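Local coordinates for protein hydroxyethylphosphonate dioxygenase (Streptomyces albus, PDB 6B9R) that uses a mononuclear iron centre and dioxygen to oxidise 2-hydroxyethylphosphonate, probably cleaving its carbon-carbon bond to yield hydroxymethylphosphonate, at residues Thr155-Pro160 / His190-Arg195; Ile127-Val132 / Ala201-Leu206; Arg131-Asp136 / Pro160-Phe165. All blocks are in the same frame, centred on the assembly; numbering follows the deposited sequence.

Interaction 1 (Thr155-Pro160 / His190-Arg195); sequences TYFVGP and HSFTAR. With FE (Fe (III) ion), chain E; 2HE ((2-hydroxyethyl)phosphonic acid), chain F.
Phe157 and Phe192 make the apolar part of the contact: their side chains run roughly perpendicular, with Phe157 CE1 3.6 Å from Phe192 CE2. Thr155 adds its methyl, CG2 lying 3.9 Å from the same Phe192 CE2, while its OG1 turns to Gln153. With CG swung opposite its own carbonyl carbon (chi1 -51°), the Phe192 ring stands between Thr155 and Phe157 on one side and the substrate on the other. There Phe192 CE1 comes 3.4 Å from O4 and 3.6 Å from CB of 2-hydroxyethylphosphonate. With an alanine here, the Phe157 ring and the substrate carbons would probably lose the ring that separates them, leaving a gap beside the iron site.

The polar part lies at the far end. Arg195 N donates to Pro160 O over 2.8 Å in an almost straight bond (178°), and Pro160 lies over one face of the Arg195 guanidinium, whose NH1 reaches Met176 O.

His190 NE2 binds the iron at 2.2 Å, alongside His149 and Gln153, and the substrate chelates it through O3 and O4. Phe192 thus gives the metal-bound hydroxyl end an apolar flank, consistent with holding the substrate carbons in place for oxidation.

Interaction 2 (Ile127-Val132 / Ala201-Leu206); sequences ISMLRV and AYILAL
Ile127 pairs with Ile203 across two neighbouring antiparallel strands, and both side chains lie on the same face of the sheet. As a hydrogen-bonded pair they exchange two backbone bonds, Ile127 N to Ile203 O at 3.0 Å and Ile203 N to Ile127 O at 2.9 Å. A third, Met129 N to Ala201 O at 3.0 Å, continues the pairing past the non-hydrogen-bonded pair Ser128 and Tyr202.

Met129 is the side chain to follow. Met129 CB lies 3.8 Å from Ala201 O. From there, bends at chi2 (69°) and again at chi3 bring the end of the chain over the neighbouring strand. Met129 SD comes to 3.9 Å from Tyr202 CA and is also near Ile203 CG2. The terminal Met129 CE then meets Ile203 CG1 and CD1, each at 3.9 Å, the methionine lying across the isoleucine.

Further along the strands, Ile127 CD1 touches Ala205 CB at 3.8 Å. Ile127 also touches the bound 2-hydroxyethylphosphonate, and Ile203 backs onto Phe192, another residue of the substrate pocket. The backbone bonds fix the two strands while sulfur, methyl and branched carbons pack over the face that carries Ile127 and Ile203. Ile127 offers the substrate an apolar surface, and Met129 and Ile203 form a layer behind Phe192.

Interaction 3 (Arg131-Asp136 / Pro160-Phe165); sequences RVVEDD and PVNYYF
The loop that follows strand 123-129 folds here against strand 161-167, and a carboxylate-to-amide bond ties the two together. Asn162 ND2 donates to Asp136 OD1 over 2.9 Å at 160°. The acceptor lies close to the amide plane, the donor approaches OD1 from above the carboxylate plane, and the two flat groups stand 82° apart. A chi1 of -84° turns Asn162 CG away from its own carbonyl and sends the amide out to the loop.

Asn162 ND2 also makes a weak bond, 3.3 Å long, to Tyr164 OH two residues on in the same strand. That hydroxyl is joined to Asp135 O by a water, 2.7 Å from Tyr164 OH and 2.8 Å from Asp135 O, to which it donates; it lies at the edge of the tyrosine ring, in its plane. Val133 packs over this polar cluster: its CG2 is 3.7 Å from Asn162 ND2 and equally far from Tyr164 OH.

Strand 190-194 and the residue after it complete the setting. Asn162 OD1 accepts from Arg195 NH2 and Tyr164 OH pairs with Thr193 OG1, while on the other flank of strand 161-167 Asp136 and Asn162 touch Pro175 at the end of strand 170-175.

How the interactions relate
The three contacts crowd one side of the chain. Interaction 2 is centred about 5 Å from interaction 1 and about 10 Å from interaction 3, and the centres of interactions 1 and 3 are about 7 Å apart. Strands 123-129, 202-208 and 152-158 are consecutive neighbours in the seven-stranded sheet; 190-194 and 161-167 pair in the smaller three-stranded one. Along the chain, 127-132 and 131-136 come first, then 155-160 and 160-165, which share Pro160, then 190-195 and 201-206. Interaction 1 spans both sheets, its Phe192 packing on Ile203 of interaction 2 and its Thr193 meeting Tyr164 of interaction 3. The iron ligands Gln153 and His190 come from strands of different sheets, consistent with a cupin-type barrel.

Interaction 1 (Thr155-Pro160 / His190-Arg195)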
loop_
_atom_site.group_PDB
_atom_site.type_symbol
_atom_site.label_atom_id
_atom_site.label_comp_id
_atom_site.label_asym_id
_atom_site.label_seq_id
_atom_site.Cartn_x
_atom_site.Cartn_y
_atom_site.Cartn_z
ATOM N N THR A 155 16.972 9.760 12.900
ATOM C CA THR A 155 17.848 9.709 14.055
ATOM C C THR A 155 17.861 11.063 14.740
ATOM O O THR A 155 18.032 12.092 14.082
ATOM C CB THR A 155 19.264 9.305 13.651
ATOM O OG1 THR A 155 19.219 8.030 12.989
ATOM C CG2 THR A 155 20.138 9.187 14.878
ATOM N N TYR A 156 17.671 11.052 16.053
ATOM C CA TYR A 156 17.772 12.232 16.903
ATOM C C TYR A 156 19.002 12.100 17.790
ATOM O O TYR A 156 19.190 11.058 18.421
ATOM C CB TYR A 156 16.518 12.374 17.764
ATOM C CG TYR A 156 16.569 13.561 18.678
ATOM C CD1 TYR A 156 16.152 14.805 18.243
ATOM C CD2 TYR A 156 17.040 13.438 19.982
ATOM C CE1 TYR A 156 16.199 15.908 19.089
ATOM C CE2 TYR A 156 17.094 14.528 20.829
ATOM C CZ TYR A 156 16.675 15.761 20.377
ATOM O OH TYR A 156 16.727 16.843 21.226
ATOM N N PHE A 157 19.839 13.144 17.841
ATOM C CA PHE A 157 21.139 13.068 18.511
ATOM C C PHE A 157 21.105 13.709 19.898
ATOM O O PHE A 157 20.520 14.777 20.084
ATOM C CB PHE A 157 22.215 13.743 17.659
ATOM C CG PHE A 157 22.452 13.061 16.344
ATOM C CD1 PHE A 157 23.321 11.984 16.259
ATOM C CD2 PHE A 157 21.799 13.484 15.198
ATOM C CE1 PHE A 157 23.551 11.345 15.047
ATOM C CE2 PHE A 157 22.015 12.858 13.981
ATOM C CZ PHE A 157 22.891 11.775 13.901
ATOM N N VAL A 158 21.735 13.047 20.871
ATOM C CA VAL A 158 21.952 13.597 22.208
ATOM C C VAL A 158 23.450 13.552 22.490
ATOM O O VAL A 158 24.065 12.478 22.451
ATOM C CB VAL A 158 21.178 12.831 23.297
ATOM C CG1 VAL A 158 21.480 13.445 24.669
ATOM C CG2 VAL A 158 19.662 12.826 23.013
ATOM N N GLY A 159 24.036 14.712 22.785
ATOM C CA GLY A 159 25.434 14.771 23.127
ATOM C C GLY A 159 26.322 14.785 21.902
ATOM O O GLY A 159 25.847 14.865 20.762
ATOM N N PRO A 160 27.641 14.716 22.119
ATOM C CA PRO A 160 28.618 14.879 21.019
ATOM C C PRO A 160 28.812 13.603 20.209
ATOM O O PRO A 160 29.830 12.909 20.293
ATOM C CB PRO A 160 29.887 15.305 21.772
ATOM C CG PRO A 160 29.765 14.597 23.097
ATOM C CD PRO A 160 28.295 14.633 23.438
ATOM N N HIS A 190 25.951 3.366 7.502
ATOM C CA HIS A 190 26.219 4.463 8.426
ATOM C C HIS A 190 26.816 3.932 9.724
ATOM O O HIS A 190 26.848 2.722 9.975
ATOM C CB HIS A 190 24.953 5.289 8.691
ATOM C CG HIS A 190 23.782 4.486 9.167
ATOM N ND1 HIS A 190 22.957 3.788 8.313
ATOM C CD2 HIS A 190 23.293 4.282 10.413
ATOM C CE1 HIS A 190 22.014 3.182 9.013
ATOM N NE2 HIS A 190 22.195 3.470 10.290
ATOM N N SER A 191 27.333 4.864 10.533
ATOM C CA SER A 191 27.900 4.537 11.836
ATOM C C SER A 191 27.791 5.748 12.753
ATOM O O SER A 191 27.510 6.866 12.311
ATOM C CB SER A 191 29.358 4.083 11.715
ATOM O OG SER A 191 29.809 3.504 12.932
ATOM N N PHE A 192 28.025 5.507 14.047
ATOM C CA PHE A 192 28.013 6.553 15.065
ATOM C C PHE A 192 29.130 6.310 16.068
ATOM O O PHE A 192 29.370 5.169 16.472
ATOM C CB PHE A 192 26.693 6.605 15.841
ATOM C CG PHE A 192 25.477 6.667 14.986
ATOM C CD1 PHE A 192 24.880 5.496 14.530
ATOM C CD2 PHE A 192 24.906 7.887 14.655
ATOM C CE1 PHE A 192 23.728 5.532 13.749
ATOM C CE2 PHE A 192 23.740 7.935 13.874
ATOM C CZ PHE A 192 23.161 6.751 13.417
ATOM N N THR A 193 29.808 7.386 16.469
ATOM C CA THR A 193 30.796 7.358 17.538
ATOM C C THR A 193 30.548 8.535 18.476
ATOM O O THR A 193 29.765 9.439 18.177
ATOM C CB THR A 193 32.231 7.439 16.994
ATOM O OG1 THR A 193 32.405 8.696 16.335
ATOM C CG2 THR A 193 32.516 6.309 16.004
ATOM N N ALA A 194 31.239 8.533 19.618
ATOM C CA ALA A 194 31.214 9.653 20.555
ATOM C C ALA A 194 32.511 10.440 20.434
ATOM O O ALA A 194 33.594 9.849 20.383
ATOM C CB ALA A 194 31.032 9.175 21.999
ATOM N N ARG A 195 32.402 11.769 20.402
ATOM C CA ARG A 195 33.587 12.621 20.404
ATOM C C ARG A 195 34.213 12.749 21.782
ATOM O O ARG A 195 35.322 13.280 21.894
ATOM C CB ARG A 195 33.248 14.023 19.881
ATOM C CG ARG A 195 32.992 14.068 18.389
ATOM C CD ARG A 195 32.974 15.493 17.846
ATOM N NE ARG A 195 32.008 16.355 18.523
ATOM C CZ ARG A 195 30.692 16.313 18.322
ATOM N NH1 ARG A 195 29.895 17.146 18.980
ATOM N NH2 ARG A 195 30.164 15.422 17.478
HETATM FE FE FE E . 20.712 2.284 11.339
HETATM O O3 2HE F . 22.063 0.497 12.360
HETATM P P 2HE F . 23.135 0.231 13.356
HETATM O O1 2HE F . 24.499 -0.187 12.612
HETATM O O2 2HE F . 22.703 -0.932 14.392
HETATM C CA 2HE F . 23.368 1.792 14.239
HETATM C CB 2HE F . 21.986 2.409 14.436
HETATM O O4 2HE F . 21.505 3.024 13.230
HETATM O O HOH W 1 19.151 1.626 13.251
#

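Interaction 2 (Ile127-Val132 / Ala201-Leu206)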
loop_
_atom_site.group_PDB
_atom_site.type_symbol
_atom_site.label_atom_id
_atom_site.label_comp_id
_atom_site.label_asym_id
_atom_site.label_seq_id
_atom_site.Cartn_x
_atom_site.Cartn_y
_atom_site.Cartn_z
ATOM N N ILE A 127 20.170 3.980 21.442
ATOM C CA ILE A 127 21.477 3.379 21.185
ATOM C C ILE A 127 22.563 4.313 21.703
ATOM O O ILE A 127 22.680 5.452 21.240
ATOM C CB ILE A 127 21.715 3.071 19.694
ATOM C CG1 ILE A 127 20.542 2.269 19.101
ATOM C CG2 ILE A 127 23.033 2.314 19.538
ATOM C CD1 ILE A 127 20.632 2.053 17.611
ATOM N N SER A 128 23.363 3.837 22.654
ATOM C CA SER A 128 24.468 4.638 23.160
ATOM C C SER A 128 25.725 4.344 22.358
ATOM O O SER A 128 26.022 3.192 22.040
ATOM C CB SER A 128 24.723 4.370 24.642
ATOM O OG SER A 128 25.234 3.072 24.831
ATOM N N MET A 129 26.469 5.399 22.039
ATOM C CA MET A 129 27.745 5.240 21.359
ATOM C C MET A 129 28.800 4.837 22.378
ATOM O O MET A 129 29.087 5.594 23.312
ATOM C CB MET A 129 28.134 6.536 20.655
ATOM C CG MET A 129 27.438 6.758 19.320
ATOM S SD MET A 129 25.669 7.100 19.471
ATOM C CE MET A 129 24.959 5.526 18.969
ATOM N N LEU A 130 29.370 3.643 22.214
ATOM C CA LEU A 130 30.398 3.166 23.129
ATOM C C LEU A 130 31.810 3.330 22.581
ATOM O O LEU A 130 32.770 3.075 23.314
ATOM C CB LEU A 130 30.163 1.691 23.476
ATOM C CG LEU A 130 28.766 1.311 23.961
ATOM C CD1 LEU A 130 28.667 -0.207 24.192
ATOM C CD2 LEU A 130 28.402 2.098 25.213
ATOM N N ARG A 131 31.958 3.722 21.317
ATOM C CA ARG A 131 33.265 3.919 20.705
ATOM C C ARG A 131 33.563 5.414 20.691
ATOM O O ARG A 131 32.773 6.204 20.159
ATOM C CB ARG A 131 33.309 3.337 19.290
ATOM C CG ARG A 131 34.645 3.498 18.569
ATOM C CD ARG A 131 35.790 2.788 19.295
ATOM N NE ARG A 131 35.508 1.378 19.584
ATOM C CZ ARG A 131 35.640 0.386 18.705
ATOM N NH1 ARG A 131 36.037 0.641 17.463
ATOM N NH2 ARG A 131 35.363 -0.864 19.063
ATOM N N VAL A 132 34.705 5.793 21.257
ATOM C CA VAL A 132 35.107 7.190 21.398
ATOM C C VAL A 132 36.214 7.487 20.395
ATOM O O VAL A 132 37.208 6.755 20.330
ATOM C CB VAL A 132 35.581 7.488 22.831
ATOM C CG1 VAL A 132 36.243 8.856 22.898
ATOM C CG2 VAL A 132 34.413 7.406 23.801
ATOM N N ALA A 201 26.376 10.276 25.261
ATOM C CA ALA A 201 26.386 10.349 23.801
ATOM C C ALA A 201 25.548 9.193 23.285
ATOM O O ALA A 201 25.979 8.039 23.364
ATOM C CB ALA A 201 27.809 10.287 23.243
ATOM N N TYR A 202 24.348 9.492 22.793
ATOM C CA TYR A 202 23.456 8.436 22.335
ATOM C C TYR A 202 22.490 9.003 21.306
ATOM O O TYR A 202 22.457 10.208 21.049
ATOM C CB TYR A 202 22.719 7.785 23.508
ATOM C CG TYR A 202 21.809 8.692 24.318
ATOM C CD1 TYR A 202 22.296 9.406 25.407
ATOM C CD2 TYR A 202 20.459 8.800 24.018
ATOM C CE1 TYR A 202 21.469 10.219 26.159
ATOM C CE2 TYR A 202 19.623 9.615 24.766
ATOM C CZ TYR A 202 20.133 10.323 25.834
ATOM O OH TYR A 202 19.305 11.130 26.589
ATOM N N ILE A 203 21.723 8.103 20.683
ATOM C CA ILE A 203 20.742 8.484 19.680
ATOM C C ILE A 203 19.426 7.775 19.970
ATOM O O ILE A 203 19.380 6.725 20.610
ATOM C CB ILE A 203 21.199 8.163 18.241
ATOM C CG1 ILE A 203 21.328 6.642 18.028
ATOM C CG2 ILE A 203 22.498 8.909 17.893
ATOM C CD1 ILE A 203 21.860 6.271 16.656
ATOM N N LEU A 204 18.355 8.379 19.493
ATOM C CA LEU A 204 17.087 7.684 19.302
ATOM C C LEU A 204 17.034 7.388 17.813
ATOM O O LEU A 204 16.777 8.282 17.002
ATOM C CB LEU A 204 15.900 8.517 19.778
ATOM C CG LEU A 204 15.583 8.494 21.286
ATOM C CD1 LEU A 204 15.124 7.109 21.741
ATOM C CD2 LEU A 204 16.762 8.954 22.133
ATOM N N ALA A 205 17.342 6.137 17.462
ATOM C CA ALA A 205 17.351 5.644 16.081
ATOM C C ALA A 205 15.971 5.072 15.789
ATOM O O ALA A 205 15.687 3.913 16.104
ATOM C CB ALA A 205 18.442 4.590 15.890
ATOM N N LEU A 206 15.099 5.899 15.212
ATOM C CA LEU A 206 13.710 5.534 14.988
ATOM C C LEU A 206 13.568 5.057 13.544
ATOM O O LEU A 206 13.208 5.812 12.635
ATOM C CB LEU A 206 12.793 6.729 15.301
ATOM C CG LEU A 206 13.059 7.486 16.618
ATOM C CD1 LEU A 206 11.985 8.549 16.886
ATOM C CD2 LEU A 206 13.182 6.534 17.805
#

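Interaction 3 (Arg131-Asp136 / Pro160-Phe165)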
loop_
_atom_site.group_PDB
_atom_site.type_symbol
_atom_site.label_atom_id
_atom_site.label_comp_id
_atom_site.label_asym_id
_atom_site.label_seq_id
_atom_site.Cartn_x
_atom_site.Cartn_y
_atom_site.Cartn_z
ATOM N N ARG A 131 31.958 3.722 21.317
ATOM C CA ARG A 131 33.265 3.919 20.705
ATOM C C ARG A 131 33.563 5.414 20.691
ATOM O O ARG A 131 32.773 6.204 20.159
ATOM C CB ARG A 131 33.309 3.337 19.290
ATOM C CG ARG A 131 34.645 3.498 18.569
ATOM C CD ARG A 131 35.790 2.788 19.295
ATOM N NE ARG A 131 35.508 1.378 19.584
ATOM C CZ ARG A 131 35.640 0.386 18.705
ATOM N NH1 ARG A 131 36.037 0.641 17.463
ATOM N NH2 ARG A 131 35.363 -0.864 19.063
ATOM N N VAL A 132 34.705 5.793 21.257
ATOM C CA VAL A 132 35.107 7.190 21.398
ATOM C C VAL A 132 36.214 7.487 20.395
ATOM O O VAL A 132 37.208 6.755 20.330
ATOM C CB VAL A 132 35.581 7.488 22.831
ATOM C CG1 VAL A 132 36.243 8.856 22.898
ATOM C CG2 VAL A 132 34.413 7.406 23.801
ATOM N N VAL A 133 36.046 8.556 19.618
ATOM C CA VAL A 133 37.040 8.956 18.637
ATOM C C VAL A 133 37.640 10.296 19.052
ATOM O O VAL A 133 37.066 11.057 19.839
ATOM C CB VAL A 133 36.464 9.051 17.213
ATOM C CG1 VAL A 133 35.997 7.673 16.719
ATOM C CG2 VAL A 133 35.347 10.096 17.170
ATOM N N GLU A 134 38.806 10.591 18.486
ATOM C CA GLU A 134 39.516 11.829 18.768
ATOM C C GLU A 134 39.585 12.768 17.571
ATOM O O GLU A 134 40.215 13.829 17.667
ATOM C CB GLU A 134 40.932 11.519 19.273
ATOM C CG GLU A 134 40.948 10.814 20.617
ATOM C CD GLU A 134 42.341 10.660 21.186
ATOM O OE1 GLU A 134 43.280 10.369 20.412
ATOM O OE2 GLU A 134 42.495 10.836 22.412
ATOM N N ASP A 135 38.971 12.408 16.448
ATOM C CA ASP A 135 38.867 13.303 15.305
ATOM C C ASP A 135 37.541 13.039 14.609
ATOM O O ASP A 135 36.798 12.124 14.971
ATOM C CB ASP A 135 40.047 13.143 14.332
ATOM C CG ASP A 135 40.186 11.727 13.785
ATOM O OD1 ASP A 135 39.173 11.118 13.359
ATOM O OD2 ASP A 135 41.332 11.225 13.764
ATOM N N ASP A 136 37.254 13.846 13.591
ATOM C CA ASP A 136 36.057 13.685 12.778
ATOM C C ASP A 136 36.398 13.183 11.378
ATOM O O ASP A 136 35.744 13.551 10.403
ATOM C CB ASP A 136 35.274 14.992 12.725
ATOM C CG ASP A 136 35.075 15.600 14.109
ATOM O OD1 ASP A 136 34.991 14.829 15.089
ATOM O OD2 ASP A 136 35.025 16.844 14.225
ATOM N N PRO A 160 27.641 14.716 22.119
ATOM C CA PRO A 160 28.618 14.879 21.019
ATOM C C PRO A 160 28.812 13.603 20.209
ATOM O O PRO A 160 29.830 12.909 20.293
ATOM C CB PRO A 160 29.887 15.305 21.772
ATOM C CG PRO A 160 29.765 14.597 23.097
ATOM C CD PRO A 160 28.295 14.633 23.438
ATOM N N VAL A 161 27.806 13.284 19.394
ATOM C CA VAL A 161 27.804 12.101 18.542
ATOM C C VAL A 161 28.312 12.479 17.157
ATOM O O VAL A 161 27.896 13.503 16.593
ATOM C CB VAL A 161 26.392 11.494 18.458
ATOM C CG1 VAL A 161 26.365 10.362 17.434
ATOM C CG2 VAL A 161 25.937 10.993 19.840
ATOM N N ASN A 162 29.208 11.664 16.606
ATOM C CA ASN A 162 29.611 11.796 15.207
ATOM C C ASN A 162 28.761 10.863 14.352
ATOM O O ASN A 162 28.591 9.688 14.692
ATOM C CB ASN A 162 31.095 11.465 15.019
ATOM C CG ASN A 162 31.994 12.643 15.301
ATOM O OD1 ASN A 162 31.518 13.743 15.594
ATOM N ND2 ASN A 162 33.304 12.428 15.207
ATOM N N TYR A 163 28.251 11.389 13.238
ATOM C CA TYR A 163 27.440 10.649 12.279
ATOM C C TYR A 163 28.277 10.374 11.034
ATOM O O TYR A 163 28.809 11.303 10.418
ATOM C CB TYR A 163 26.181 11.428 11.909
ATOM C CG TYR A 163 25.282 10.699 10.936
ATOM C CD1 TYR A 163 24.836 9.418 11.218
ATOM C CD2 TYR A 163 24.884 11.284 9.740
ATOM C CE1 TYR A 163 24.017 8.735 10.345
ATOM C CE2 TYR A 163 24.065 10.588 8.845
ATOM C CZ TYR A 163 23.637 9.327 9.162
ATOM O OH TYR A 163 22.823 8.643 8.290
ATOM N N TYR A 164 28.399 9.103 10.675
ATOM C CA TYR A 164 29.149 8.677 9.501
ATOM C C TYR A 164 28.189 8.084 8.485
ATOM O O TYR A 164 27.277 7.338 8.849
ATOM C CB TYR A 164 30.207 7.638 9.878
ATOM C CG TYR A 164 31.140 8.096 10.969
ATOM C CD1 TYR A 164 30.766 8.024 12.305
ATOM C CD2 TYR A 164 32.398 8.598 10.663
ATOM C CE1 TYR A 164 31.614 8.452 13.308
ATOM C CE2 TYR A 164 33.256 9.030 11.655
ATOM C CZ TYR A 164 32.862 8.947 12.974
ATOM O OH TYR A 164 33.712 9.370 13.963
ATOM N N PHE A 165 28.380 8.419 7.210
ATOM C CA PHE A 165 27.447 7.932 6.207
ATOM C C PHE A 165 28.144 7.783 4.865
ATOM O O PHE A 165 29.080 8.524 4.547
ATOM C CB PHE A 165 26.216 8.842 6.091
ATOM C CG PHE A 165 26.528 10.296 5.864
ATOM C CD1 PHE A 165 26.847 11.125 6.926
ATOM C CD2 PHE A 165 26.440 10.847 4.595
ATOM C CE1 PHE A 165 27.101 12.472 6.724
ATOM C CE2 PHE A 165 26.683 12.185 4.388
ATOM C CZ PHE A 165 27.021 13.002 5.455
HETATM O O HOH W 2 36.345 9.902 13.395
#